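Long-range contacts in glutathione S-transferase (Ceriporiopsis subvermispora, PDB 6J3E), which binds glutathione and probably catalyses its conjugation to electrophilic substrates: residues 128-133 and 162-167; 12-17 and 219-224. One frame throughout, in Å; residues are numbered along the deposited sequence.

Contact 1: 128-133 and 162-167; sequences APIMLP and DWAPPG. With EDO (1,2-ethanediol), chain F.
Trp163 and Ala164 lie against a helix whose own bonding is interrupted at Pro129, Ile130 and Pro133, and the carbonyl of Pro129 faces both of them. A proline at 133 has no N-H to offer the carbonyl one turn back, and Pro129 O instead has Trp163 CB at 3.7 Å and Ala164 CB at 3.8 Å; the helix is kinked here, although Leu132 N still bonds to Ala128 O. With CG anti to the carbonyl carbon (chi1 -79°), the indole is carried along 128-133, its six-membered ring leading. Ala128 O and Pro129 O both lie near the ring plane, at its edge. Two apolar groups approach the same ring obliquely: Leu132 CB meets Trp163 CZ3 at 3.8 Å, and Pro133 CG meets Trp163 CE3 at 3.7 Å. The pyrrole nitrogen, NE1, is hydrogen-bonded to Val158 O, which would limit the rotation of the indole. Farther along, the methyl of Ala164 touches Ile130 CG1 at 4.0 Å.

Direct contact between 128-133 and 162-167 is thus van der Waals, side-chain carbons and carbonyl oxygens packing on carbon. A 1,2-ethanediol, probably from the crystallisation liquor, is bonded on the loop side: Ala164 N donates to its O1 over 3.0 Å at 162°, a nearly straight bond, and Leu160 O is a second partner. Toward the helix it merely packs, Pro133 CB resting 3.6 Å from its C1.

The arrangement joins the end of helix 109-136 to the loop before helix 169-189, within the all-helical C-terminal domain of the glutathione S-transferase fold, beside glutathione-binding Arg151.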
ATOM      1  N   ALA A 128       2.064  17.204  -0.957  1.00 55.75           N
ATOM      2  CA  ALA A 128       1.059  18.268  -1.029  1.00 55.24           C
ATOM      3  C   ALA A 128       1.519  19.608  -0.455  1.00 55.84           C
ATOM      4  O   ALA A 128       1.350  20.630  -1.144  1.00 54.90           O
ATOM      5  CB  ALA A 128      -0.229  17.776  -0.351  1.00 44.20           C
ATOM      6  N   PRO A 129       2.111  19.690   0.746  1.00 51.88           N
ATOM      7  CA  PRO A 129       2.426  21.024   1.288  1.00 57.39           C
ATOM      8  C   PRO A 129       3.421  21.810   0.452  1.00 53.59           C
ATOM      9  O   PRO A 129       3.375  23.048   0.471  1.00 56.21           O
ATOM     10  CB  PRO A 129       2.967  20.725   2.695  1.00 51.76           C
ATOM     11  CG  PRO A 129       3.241  19.332   2.735  1.00 45.29           C
ATOM     12  CD  PRO A 129       2.368  18.641   1.744  1.00 49.83           C
ATOM     13  N   ILE A 130       4.287  21.141  -0.301  1.00 52.01           N
ATOM     14  CA  ILE A 130       5.222  21.836  -1.178  1.00 46.41           C
ATOM     15  C   ILE A 130       4.664  21.981  -2.579  1.00 52.15           C
ATOM     16  O   ILE A 130       4.825  23.029  -3.214  1.00 55.47           O
ATOM     17  CB  ILE A 130       6.572  21.098  -1.190  1.00 50.50           C
ATOM     18  CG1 ILE A 130       7.339  21.396   0.107  1.00 53.16           C
ATOM     19  CG2 ILE A 130       7.376  21.456  -2.455  1.00 49.47           C
ATOM     20  CD1 ILE A 130       8.420  20.406   0.424  1.00 50.98           C
ATOM     21  N   MET A 131       3.978  20.953  -3.067  1.00 45.22           N
ATOM     22  CA  MET A 131       3.659  20.903  -4.483  1.00 52.96           C
ATOM     23  C   MET A 131       2.358  21.621  -4.841  1.00 53.21           C
ATOM     24  O   MET A 131       2.273  22.226  -5.911  1.00 52.67           O
ATOM     25  CB  MET A 131       3.607  19.444  -4.945  1.00 52.80           C
ATOM     26  CG  MET A 131       4.971  18.761  -5.017  1.00 49.36           C
ATOM     27  SD  MET A 131       6.164  19.695  -6.014  1.00 49.01           S
ATOM     28  CE  MET A 131       5.266  19.864  -7.579  1.00 47.52           C
ATOM     29  N   LEU A 132       1.342  21.586  -3.986  1.00 52.47           N
ATOM     30  CA  LEU A 132       0.101  22.282  -4.323  1.00 47.15           C
ATOM     31  C   LEU A 132       0.295  23.790  -4.431  1.00 54.48           C
ATOM     32  O   LEU A 132      -0.212  24.384  -5.401  1.00 52.59           O
ATOM     33  CB  LEU A 132      -0.999  21.929  -3.317  1.00 42.54           C
ATOM     34  CG  LEU A 132      -1.413  20.461  -3.222  1.00 52.75           C
ATOM     35  CD1 LEU A 132      -2.764  20.305  -2.539  1.00 51.43           C
ATOM     36  CD2 LEU A 132      -1.416  19.804  -4.576  1.00 45.19           C
ATOM     37  N   PRO A 133       0.993  24.470  -3.511  1.00 49.97           N
ATOM     38  CA  PRO A 133       1.275  25.892  -3.751  1.00 51.12           C
ATOM     39  C   PRO A 133       2.087  26.112  -5.011  1.00 52.56           C
ATOM     40  O   PRO A 133       1.806  27.035  -5.781  1.00 54.70           O
ATOM     41  CB  PRO A 133       2.051  26.312  -2.498  1.00 49.72           C
ATOM     42  CG  PRO A 133       1.671  25.312  -1.469  1.00 51.44           C
ATOM     43  CD  PRO A 133       1.497  24.032  -2.200  1.00 52.19           C
ATOM     44  N   ASP A 162       2.156  30.140   3.255  1.00 55.70           N
ATOM     45  CA  ASP A 162       2.548  29.729   4.600  1.00 58.19           C
ATOM     46  C   ASP A 162       2.560  28.205   4.800  1.00 50.09           C
ATOM     47  O   ASP A 162       2.850  27.739   5.906  1.00 52.53           O
ATOM     48  CB  ASP A 162       1.608  30.381   5.633  1.00 53.91           C
ATOM     49  CG  ASP A 162       1.580  31.906   5.536  1.00 60.19           C
ATOM     50  OD1 ASP A 162       2.649  32.523   5.358  1.00 63.28           O
ATOM     51  OD2 ASP A 162       0.478  32.496   5.638  1.00 63.57           O
ATOM     52  N   TRP A 163       2.233  27.421   3.773  1.00 51.08           N
ATOM     53  CA  TRP A 163       2.150  25.972   3.945  1.00 55.77           C
ATOM     54  C   TRP A 163       3.522  25.375   4.253  1.00 55.61           C
ATOM     55  O   TRP A 163       3.693  24.655   5.244  1.00 59.22           O
ATOM     56  CB  TRP A 163       1.571  25.329   2.690  1.00 53.43           C
ATOM     57  CG  TRP A 163       0.094  25.425   2.560  1.00 58.71           C
ATOM     58  CD1 TRP A 163      -0.738  26.330   3.170  1.00 59.38           C
ATOM     59  CD2 TRP A 163      -0.748  24.570   1.775  1.00 56.82           C
ATOM     60  NE1 TRP A 163      -2.049  26.096   2.797  1.00 54.67           N
ATOM     61  CE2 TRP A 163      -2.082  25.022   1.945  1.00 58.62           C
ATOM     62  CE3 TRP A 163      -0.505  23.477   0.939  1.00 53.91           C
ATOM     63  CZ2 TRP A 163      -3.163  24.409   1.315  1.00 54.80           C
ATOM     64  CZ3 TRP A 163      -1.579  22.872   0.309  1.00 58.90           C
ATOM     65  CH2 TRP A 163      -2.891  23.340   0.496  1.00 58.41           C
ATOM     66  N   ALA A 164       4.505  25.665   3.400  1.00 51.37           N
ATOM     67  CA  ALA A 164       5.880  25.206   3.579  1.00 48.86           C
ATOM     68  C   ALA A 164       6.812  26.224   2.932  1.00 44.95           C
ATOM     69  O   ALA A 164       7.452  25.951   1.912  1.00 42.99           O
ATOM     70  CB  ALA A 164       6.066  23.818   2.968  1.00 52.50           C
ATOM     71  N   PRO A 165       6.907  27.428   3.505  1.00 49.05           N
ATOM     72  CA  PRO A 165       7.632  28.506   2.826  1.00 50.53           C
ATOM     73  C   PRO A 165       9.121  28.217   2.759  1.00 50.17           C
ATOM     74  O   PRO A 165       9.688  27.564   3.657  1.00 46.21           O
ATOM     75  CB  PRO A 165       7.342  29.741   3.702  1.00 48.31           C
ATOM     76  CG  PRO A 165       7.050  29.199   5.046  1.00 46.42           C
ATOM     77  CD  PRO A 165       6.401  27.845   4.829  1.00 52.76           C
ATOM     78  N   PRO A 166       9.800  28.695   1.719  1.00 47.94           N
ATOM     79  CA  PRO A 166      11.238  28.421   1.585  1.00 50.99           C
ATOM     80  C   PRO A 166      12.023  28.858   2.815  1.00 47.65           C
ATOM     81  O   PRO A 166      11.692  29.840   3.480  1.00 49.59           O
ATOM     82  CB  PRO A 166      11.639  29.233   0.348  1.00 49.12           C
ATOM     83  CG  PRO A 166      10.384  29.383  -0.408  1.00 50.35           C
ATOM     84  CD  PRO A 166       9.288  29.505   0.611  1.00 44.48           C
ATOM     85  N   GLY A 167      13.063  28.093   3.131  1.00 51.81           N
ATOM     86  CA  GLY A 167      13.875  28.366   4.295  1.00 46.79           C
ATOM     87  C   GLY A 167      13.191  28.159   5.629  1.00 52.78           C
ATOM     88  O   GLY A 167      13.829  28.376   6.668  1.00 56.61           O
TER
HETATM   89  C1  EDO F 304       4.893  26.837  -0.300  1.00 60.75           C
HETATM   90  O1  EDO F 304       4.480  27.397   0.959  1.00 55.40           O
HETATM   91  C2  EDO F 304       5.954  27.724  -0.962  1.00 60.16           C
HETATM   92  O2  EDO F 304       5.413  29.014  -1.260  1.00 59.50           O

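Contact 2: 12-17 and 219-224; sequences GNATPD and KRVLGP
Asp17 OD1 and Arg220 NH2 form a salt bridge of 2.8 Å, whose hydrogen bond is weak at 141°; NH2 is modelled too close to its neighbour, so the exact geometry is doubtful. As modelled, the carboxylate and guanidinium planes stand 77° apart, so a two-pronged pairing is not indicated. A bend of the arginine chain at chi3 (94°) helps turn the guanidinium to the carboxylate. The other nitrogens are also engaged, NE by Ala19 O and NH1 by a salt bridge to Glu251. Thr15 OG1 donates a weak 3.3 Å hydrogen bond to Asp17 OD2, linking the second carboxylate oxygen to its own loop.

Beyond the charges, Thr15 CG2 lies across the aliphatic part of the arginine, 3.6 Å from Arg220 CG. Ala14 CB sits 3.4 Å from Arg220 O and 4.0 Å from Val221 CA, placing the 12-17 loop against the last turn of helix 206-222.

Through NE and NH1, with Asp17 as a less certain third partner, Arg220 ties the loop after strand 5-9 of the thioredoxin-like domain to the helical domain and the C-terminal tail. It is a surface join built round a buried arginine, whose charge would probably favour the ionised form of Asp17 and Glu251.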
ATOM      1  N   GLY A  12      -1.211  24.258 -17.888  1.00 57.16           N
ATOM      2  CA  GLY A  12      -0.417  24.980 -16.916  1.00 58.79           C
ATOM      3  C   GLY A  12       0.735  25.665 -17.616  1.00 61.63           C
ATOM      4  O   GLY A  12       0.990  25.440 -18.801  1.00 65.82           O
ATOM      5  N   ASN A  13       1.445  26.504 -16.871  1.00 55.40           N
ATOM      6  CA  ASN A  13       2.480  27.333 -17.471  1.00 62.07           C
ATOM      7  C   ASN A  13       3.896  26.891 -17.135  1.00 64.15           C
ATOM      8  O   ASN A  13       4.851  27.530 -17.594  1.00 64.36           O
ATOM      9  CB  ASN A  13       2.256  28.798 -17.078  1.00 58.53           C
ATOM     10  CG  ASN A  13       1.107  29.411 -17.848  1.00 59.15           C
ATOM     11  OD1 ASN A  13       1.282  29.843 -18.987  1.00 64.69           O
ATOM     12  ND2 ASN A  13      -0.086  29.386 -17.268  1.00 55.68           N
ATOM     13  N   ALA A  14       4.064  25.803 -16.378  1.00 63.31           N
ATOM     14  CA  ALA A  14       5.407  25.377 -16.010  1.00 61.22           C
ATOM     15  C   ALA A  14       6.222  25.026 -17.242  1.00 62.50           C
ATOM     16  O   ALA A  14       7.438  25.253 -17.272  1.00 66.90           O
ATOM     17  CB  ALA A  14       5.355  24.186 -15.045  1.00 54.92           C
ATOM     18  N   THR A  15       5.576  24.469 -18.262  1.00 61.79           N
ATOM     19  CA  THR A  15       6.288  24.056 -19.459  1.00 66.75           C
ATOM     20  C   THR A  15       5.537  24.532 -20.687  1.00 65.68           C
ATOM     21  O   THR A  15       4.310  24.652 -20.667  1.00 65.47           O
ATOM     22  CB  THR A  15       6.461  22.530 -19.569  1.00 64.48           C
ATOM     23  OG1 THR A  15       5.193  21.910 -19.830  1.00 64.91           O
ATOM     24  CG2 THR A  15       7.081  21.945 -18.319  1.00 59.73           C
ATOM     25  N   PRO A  16       6.258  24.813 -21.767  1.00 69.49           N
ATOM     26  CA  PRO A  16       5.601  25.041 -23.062  1.00 69.32           C
ATOM     27  C   PRO A  16       4.599  23.962 -23.438  1.00 66.90           C
ATOM     28  O   PRO A  16       3.646  24.259 -24.169  1.00 66.79           O
ATOM     29  CB  PRO A  16       6.782  25.078 -24.037  1.00 71.65           C
ATOM     30  CG  PRO A  16       7.930  25.579 -23.205  1.00 69.75           C
ATOM     31  CD  PRO A  16       7.709  25.074 -21.809  1.00 65.93           C
ATOM     32  N   ASP A  17       4.783  22.720 -22.966  1.00 67.51           N
ATOM     33  CA  ASP A  17       3.798  21.663 -23.209  1.00 66.11           C
ATOM     34  C   ASP A  17       2.437  22.033 -22.695  1.00 65.41           C
ATOM     35  O   ASP A  17       1.437  21.534 -23.218  1.00 63.70           O
ATOM     36  CB  ASP A  17       4.175  20.368 -22.513  1.00 59.30           C
ATOM     37  CG  ASP A  17       5.573  19.962 -22.784  1.00 67.86           C
ATOM     38  OD1 ASP A  17       5.775  18.780 -23.066  1.00 71.60           O
ATOM     39  OD2 ASP A  17       6.498  20.798 -22.660  1.00 78.63           O
ATOM     40  N   LYS A 219       9.242  17.551 -11.176  1.00 51.49           N
ATOM     41  CA  LYS A 219      10.331  18.074 -11.988  1.00 55.36           C
ATOM     42  C   LYS A 219       9.873  19.279 -12.784  1.00 55.12           C
ATOM     43  O   LYS A 219      10.568  20.300 -12.829  1.00 57.80           O
ATOM     44  CB  LYS A 219      10.876  16.999 -12.927  1.00 54.72           C
ATOM     45  CG  LYS A 219      11.999  17.498 -13.840  1.00 58.96           C
ATOM     46  CD  LYS A 219      12.505  16.401 -14.788  1.00 61.71           C
ATOM     47  CE  LYS A 219      13.735  16.841 -15.571  1.00 56.21           C
ATOM     48  NZ  LYS A 219      14.312  15.747 -16.383  1.00 55.90           N
ATOM     49  N   ARG A 220       8.697  19.191 -13.405  1.00 56.84           N
ATOM     50  CA  ARG A 220       8.285  20.279 -14.282  1.00 53.05           C
ATOM     51  C   ARG A 220       7.794  21.479 -13.486  1.00 56.58           C
ATOM     52  O   ARG A 220       8.116  22.623 -13.834  1.00 56.85           O
ATOM     53  CB  ARG A 220       7.243  19.777 -15.269  1.00 49.43           C
ATOM     54  CG  ARG A 220       7.892  18.982 -16.375  1.00 61.23           C
ATOM     55  CD  ARG A 220       6.985  17.910 -16.937  1.00 64.14           C
ATOM     56  NE  ARG A 220       6.250  18.377 -18.097  1.00 66.38           N
ATOM     57  CZ  ARG A 220       6.455  17.955 -19.336  1.00 63.68           C
ATOM     58  NH1 ARG A 220       7.374  17.030 -19.595  1.00 62.14           N
ATOM     59  NH2 ARG A 220       5.718  18.458 -20.310  1.00 63.77           N
ATOM     60  N   VAL A 221       7.078  21.244 -12.384  1.00 56.09           N
ATOM     61  CA  VAL A 221       6.482  22.349 -11.640  1.00 51.33           C
ATOM     62  C   VAL A 221       7.519  23.059 -10.784  1.00 54.13           C
ATOM     63  O   VAL A 221       7.610  24.289 -10.807  1.00 63.56           O
ATOM     64  CB  VAL A 221       5.288  21.862 -10.804  1.00 55.76           C
ATOM     65  CG1 VAL A 221       4.909  22.899  -9.741  1.00 54.77           C
ATOM     66  CG2 VAL A 221       4.106  21.586 -11.721  1.00 53.80           C
ATOM     67  N   LEU A 222       8.311  22.317 -10.008  1.00 56.36           N
ATOM     68  CA  LEU A 222       9.393  22.968  -9.273  1.00 55.27           C
ATOM     69  C   LEU A 222      10.480  23.482 -10.213  1.00 57.85           C
ATOM     70  O   LEU A 222      11.159  24.467  -9.894  1.00 61.19           O
ATOM     71  CB  LEU A 222       9.989  22.017  -8.240  1.00 50.70           C
ATOM     72  CG  LEU A 222       9.122  21.817  -6.999  1.00 51.55           C
ATOM     73  CD1 LEU A 222       9.905  21.116  -5.900  1.00 50.21           C
ATOM     74  CD2 LEU A 222       8.607  23.147  -6.520  1.00 46.53           C
ATOM     75  N   GLY A 223      10.652  22.848 -11.371  1.00 57.45           N
ATOM     76  CA  GLY A 223      11.589  23.321 -12.363  1.00 58.21           C
ATOM     77  C   GLY A 223      12.832  22.460 -12.470  1.00 60.31           C
ATOM     78  O   GLY A 223      13.493  22.147 -11.474  1.00 56.24           O
ATOM     79  N   PRO A 224      13.173  22.063 -13.701  1.00 60.46           N
ATOM     80  CA  PRO A 224      14.349  21.196 -13.900  1.00 60.01           C
ATOM     81  C   PRO A 224      15.645  21.751 -13.324  1.00 63.98           C
ATOM     82  O   PRO A 224      16.557  20.969 -13.021  1.00 66.24           O
ATOM     83  CB  PRO A 224      14.442  21.062 -15.427  1.00 59.20           C
ATOM     84  CG  PRO A 224      13.125  21.496 -15.962  1.00 53.88           C
ATOM     85  CD  PRO A 224      12.465  22.378 -14.956  1.00 58.85           C
TER

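Overall arrangement
Centres of contact 1 and contact 2 are about 17 Å apart, yet the two meet directly through the helices 109-136 and 206-222. Met131, which points away from 162-167, bridges them: its CE lies 3.7 Å from Val221 CG1 and its SD 3.8 Å from Leu222 CG. Contact 2 joins the domains, since 12-17 follows strand 5-9 of the thioredoxin-like part, whereas the other three segments lie in the helical domain. Neither contact includes a listed glutathione-binding residue, though the side chain of Leu132 is about 4 Å from that of Arg151 and about 8 Å from that of Asn23, both seen to bind it; Val221 is about 11 Å from Asn23, side chain to side chain.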